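Local coordinates for jacalin-type lectin domain-containing protein (Musa acuminata, PDB 7KMU), which probably binds mannose-containing glycans, as a mannose-specific jacalin-related lectin from banana with antiviral and mitogenic activity, at residues I31-I40 / V81-L92. Numbering follows the deposited sequence.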
loop_
_atom_site.group_PDB
_atom_site.type_symbol
_atom_site.label_atom_id
_atom_site.label_comp_id
_atom_site.label_asym_id
_atom_site.label_seq_id
_atom_site.Cartn_x
_atom_site.Cartn_y
_atom_site.Cartn_z
ATOM N N ILE B 31 5.405 -8.358 -18.358
ATOM C CA ILE B 31 6.256 -7.251 -17.936
ATOM C C ILE B 31 7.504 -7.279 -18.789
ATOM O O ILE B 31 8.100 -8.344 -18.939
ATOM C CB ILE B 31 6.616 -7.334 -16.416
ATOM C CG1 ILE B 31 5.366 -7.047 -15.544
ATOM C CG2 ILE B 31 7.801 -6.402 -16.038
ATOM C CD1 ILE B 31 5.528 -7.336 -14.002
ATOM N N ASN B 32 7.895 -6.131 -19.352
ATOM C CA ASN B 32 9.151 -5.991 -20.092
ATOM C C ASN B 32 10.100 -5.236 -19.195
ATOM O O ASN B 32 9.747 -4.172 -18.654
ATOM C CB ASN B 32 8.977 -5.257 -21.408
ATOM C CG ASN B 32 8.441 -6.144 -22.496
ATOM O OD1 ASN B 32 7.285 -6.575 -22.463
ATOM N ND2 ASN B 32 9.274 -6.458 -23.483
ATOM N N ALA B 33 11.304 -5.789 -19.019
ATOM C CA ALA B 33 12.275 -5.172 -18.121
ATOM C C ALA B 33 13.695 -5.465 -18.544
ATOM O O ALA B 33 13.956 -6.506 -19.149
ATOM C CB ALA B 33 12.062 -5.705 -16.710
ATOM N N GLY B 34 14.583 -4.556 -18.190
ATOM C CA GLY B 34 16.026 -4.683 -18.379
ATOM C C GLY B 34 16.651 -4.134 -17.119
ATOM O O GLY B 34 16.455 -4.697 -16.033
ATOM N N ASP B 35 17.294 -2.969 -17.219
ATOM C CA ASP B 35 17.785 -2.263 -16.034
ATOM C C ASP B 35 16.560 -1.861 -15.180
ATOM O O ASP B 35 16.629 -1.860 -13.955
ATOM C CB ASP B 35 18.488 -0.952 -16.429
ATOM C CG ASP B 35 19.862 -1.068 -17.063
ATOM O OD1 ASP B 35 20.504 -2.124 -16.900
ATOM O OD2 ASP B 35 20.299 -0.088 -17.706
ATOM N N ILE B 36 15.464 -1.444 -15.850
ATOM C CA ILE B 36 14.274 -0.929 -15.178
ATOM C C ILE B 36 13.002 -1.556 -15.768
ATOM O O ILE B 36 13.107 -2.471 -16.595
ATOM C CB ILE B 36 14.272 0.644 -15.237
ATOM C CG1 ILE B 36 14.488 1.181 -16.681
ATOM C CG2 ILE B 36 15.367 1.221 -14.325
ATOM C CD1 ILE B 36 13.279 1.011 -17.662
ATOM N N ILE B 37 11.805 -1.076 -15.354
ATOM C CA ILE B 37 10.544 -1.587 -15.888
ATOM C C ILE B 37 10.130 -0.762 -17.108
ATOM O O ILE B 37 9.719 0.392 -16.972
ATOM C CB ILE B 37 9.437 -1.628 -14.803
ATOM C CG1 ILE B 37 9.897 -2.423 -13.553
ATOM C CG2 ILE B 37 8.153 -2.208 -15.392
ATOM C CD1 ILE B 37 10.379 -3.921 -13.845
ATOM N N ASP B 38 10.281 -1.349 -18.293
ATOM C CA ASP B 38 9.953 -0.676 -19.545
ATOM C C ASP B 38 8.462 -0.636 -19.811
ATOM O O ASP B 38 7.954 0.370 -20.315
ATOM C CB ASP B 38 10.614 -1.418 -20.709
ATOM C CG ASP B 38 12.119 -1.308 -20.673
ATOM O OD1 ASP B 38 12.761 -2.162 -20.013
ATOM O OD2 ASP B 38 12.653 -0.356 -21.273
ATOM N N ALA B 39 7.764 -1.739 -19.521
ATOM C CA ALA B 39 6.355 -1.830 -19.854
ATOM C C ALA B 39 5.614 -2.880 -19.063
ATOM O O ALA B 39 6.202 -3.846 -18.554
ATOM C CB ALA B 39 6.214 -2.135 -21.351
ATOM N N ILE B 40 4.292 -2.708 -18.995
ATOM C CA ILE B 40 3.387 -3.680 -18.408
ATOM C C ILE B 40 2.214 -3.796 -19.355
ATOM O O ILE B 40 1.690 -2.784 -19.832
ATOM C CB ILE B 40 2.991 -3.378 -16.929
ATOM C CG1 ILE B 40 2.188 -4.555 -16.305
ATOM C CG2 ILE B 40 2.252 -2.024 -16.768
ATOM C CD1 ILE B 40 2.042 -4.534 -14.747
ATOM N N VAL B 81 13.078 4.318 -8.450
ATOM C CA VAL B 81 14.502 4.549 -8.657
ATOM C C VAL B 81 14.823 5.765 -9.474
ATOM O O VAL B 81 13.966 6.292 -10.198
ATOM C CB VAL B 81 15.156 3.304 -9.346
ATOM C CG1 VAL B 81 14.756 2.006 -8.656
ATOM C CG2 VAL B 81 14.835 3.235 -10.849
ATOM N N ASP B 82 16.103 6.177 -9.396
ATOM C CA ASP B 82 16.625 7.258 -10.221
ATOM C C ASP B 82 17.299 6.571 -11.411
ATOM O O ASP B 82 18.189 5.735 -11.216
ATOM C CB ASP B 82 17.633 8.122 -9.446
ATOM C CG ASP B 82 18.115 9.312 -10.251
ATOM O OD1 ASP B 82 19.032 9.135 -11.081
ATOM O OD2 ASP B 82 17.563 10.415 -10.063
ATOM N N TYR B 83 16.835 6.859 -12.638
ATOM C CA TYR B 83 17.385 6.261 -13.848
ATOM C C TYR B 83 17.741 7.407 -14.778
ATOM O O TYR B 83 16.854 8.001 -15.391
ATOM C CB TYR B 83 16.361 5.326 -14.506
ATOM C CG TYR B 83 16.910 4.525 -15.663
ATOM C CD1 TYR B 83 17.936 3.602 -15.473
ATOM C CD2 TYR B 83 16.360 4.639 -16.938
ATOM C CE1 TYR B 83 18.415 2.826 -16.523
ATOM C CE2 TYR B 83 16.838 3.874 -18.001
ATOM C CZ TYR B 83 17.869 2.969 -17.787
ATOM O OH TYR B 83 18.347 2.202 -18.823
ATOM N N PHE B 84 19.043 7.763 -14.826
ATOM C CA PHE B 84 19.522 8.917 -15.609
ATOM C C PHE B 84 18.744 10.208 -15.262
ATOM O O PHE B 84 18.360 10.965 -16.153
ATOM C CB PHE B 84 19.494 8.623 -17.129
ATOM C CG PHE B 84 20.431 7.530 -17.571
ATOM C CD1 PHE B 84 21.778 7.797 -17.802
ATOM C CD2 PHE B 84 19.972 6.231 -17.759
ATOM C CE1 PHE B 84 22.649 6.782 -18.210
ATOM C CE2 PHE B 84 20.844 5.217 -18.166
ATOM C CZ PHE B 84 22.176 5.501 -18.396
ATOM N N GLY B 85 18.475 10.429 -13.980
ATOM C CA GLY B 85 17.725 11.616 -13.577
ATOM C C GLY B 85 16.208 11.496 -13.587
ATOM O O GLY B 85 15.542 12.328 -12.969
ATOM N N LEU B 86 15.633 10.489 -14.297
ATOM C CA LEU B 86 14.184 10.244 -14.259
ATOM C C LEU B 86 13.880 9.482 -12.973
ATOM O O LEU B 86 14.735 8.730 -12.508
ATOM C CB LEU B 86 13.719 9.352 -15.436
ATOM C CG LEU B 86 13.873 9.890 -16.860
ATOM C CD1 LEU B 86 13.485 8.833 -17.861
ATOM C CD2 LEU B 86 13.042 11.135 -17.076
ATOM N N THR B 87 12.671 9.630 -12.425
ATOM C CA THR B 87 12.235 8.871 -11.248
ATOM C C THR B 87 11.168 7.908 -11.780
ATOM O O THR B 87 10.095 8.351 -12.188
ATOM C CB THR B 87 11.685 9.807 -10.150
ATOM O OG1 THR B 87 12.708 10.732 -9.760
ATOM C CG2 THR B 87 11.215 9.051 -8.915
ATOM N N ILE B 88 11.477 6.608 -11.829
ATOM C CA ILE B 88 10.586 5.608 -12.441
ATOM C C ILE B 88 10.564 4.313 -11.604
ATOM O O ILE B 88 11.231 4.224 -10.571
ATOM C CB ILE B 88 11.055 5.315 -13.910
ATOM C CG1 ILE B 88 12.452 4.660 -13.940
ATOM C CG2 ILE B 88 11.021 6.584 -14.815
ATOM C CD1 ILE B 88 12.875 4.137 -15.319
ATOM N N ILE B 89 9.837 3.294 -12.082
ATOM C CA ILE B 89 9.819 1.979 -11.421
ATOM C C ILE B 89 11.017 1.177 -11.966
ATOM O O ILE B 89 11.128 0.946 -13.180
ATOM C CB ILE B 89 8.466 1.257 -11.650
ATOM C CG1 ILE B 89 7.260 2.131 -11.222
ATOM C CG2 ILE B 89 8.452 -0.128 -10.935
ATOM C CD1 ILE B 89 7.317 2.643 -9.727
ATOM N N GLY B 90 11.913 0.777 -11.059
ATOM C CA GLY B 90 13.124 0.060 -11.435
ATOM C C GLY B 90 13.062 -1.438 -11.223
ATOM O O GLY B 90 13.816 -2.176 -11.865
ATOM N N LYS B 91 12.178 -1.897 -10.301
ATOM C CA LYS B 91 11.994 -3.315 -9.990
ATOM C C LYS B 91 10.534 -3.541 -9.675
ATOM O O LYS B 91 9.894 -2.669 -9.083
ATOM C CB LYS B 91 12.830 -3.734 -8.775
ATOM C CG LYS B 91 14.237 -4.135 -9.134
ATOM C CD LYS B 91 14.928 -4.851 -7.977
ATOM C CE LYS B 91 16.309 -5.219 -8.407
ATOM N NZ LYS B 91 17.033 -5.977 -7.358
ATOM N N LEU B 92 9.991 -4.702 -10.084
ATOM C CA LEU B 92 8.601 -5.014 -9.825
ATOM C C LEU B 92 8.398 -6.523 -9.696
ATOM O O LEU B 92 8.976 -7.298 -10.461
ATOM C CB LEU B 92 7.723 -4.459 -10.973
ATOM C CG LEU B 92 6.209 -4.423 -10.738
ATOM C CD1 LEU B 92 5.839 -3.499 -9.550
ATOM C CD2 LEU B 92 5.486 -3.949 -12.009
#
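Ile36, in the loop joining strands 25-33 and 37-46, packs against Tyr83, the first residue of the type I' turn (Tyr83 to Leu86), and Ile88 on the returning strand. Ile36 CG1 makes a CH-pi contact over the centre of the Tyr83 ring, 3.9 Å from the centroid, while the opposite face is covered by Phe84 CD2. The position of Ile36 CG1 between backbone N and carbonyl carbon (chi1 51°) also sets it 3.6 Å from Ile88 CD1, and Ile36 CG2 branches to Tyr83 CD1 and Val81 CG2. Farther along, Ile37 crosses Leu92 at about a right angle, Ile37 CG1 lying 3.9 Å from Leu92 CB, and Ile31 CD1 meets Leu92 CD2.

Two hydrogen bonds add polar links. Asp35 OD2 lies in the plane of the Tyr83 ring at its edge, where Tyr83 OH donates to the anti side of Asp35 OD2 (3.2 Å), the carboxylate plane steeply inclined to the ring. Ile37 N donates to Ile89 O at 3.0 Å with an N-H...O angle of 162°, and Ile36 CA makes a CA-H...O contact with Gly90 O.

Strands 37-40 and 86-92 cross at 80°, joining two antiparallel sheets of the jacalin-type beta-prism. Phe131 covers Ile36 and Ile88, strand 132-140 of the third sheet packs on Ile37 and Leu92 through Ile132 and Ile135, and Phe104 of strand 100-104 lies against Ile31 and Ile37.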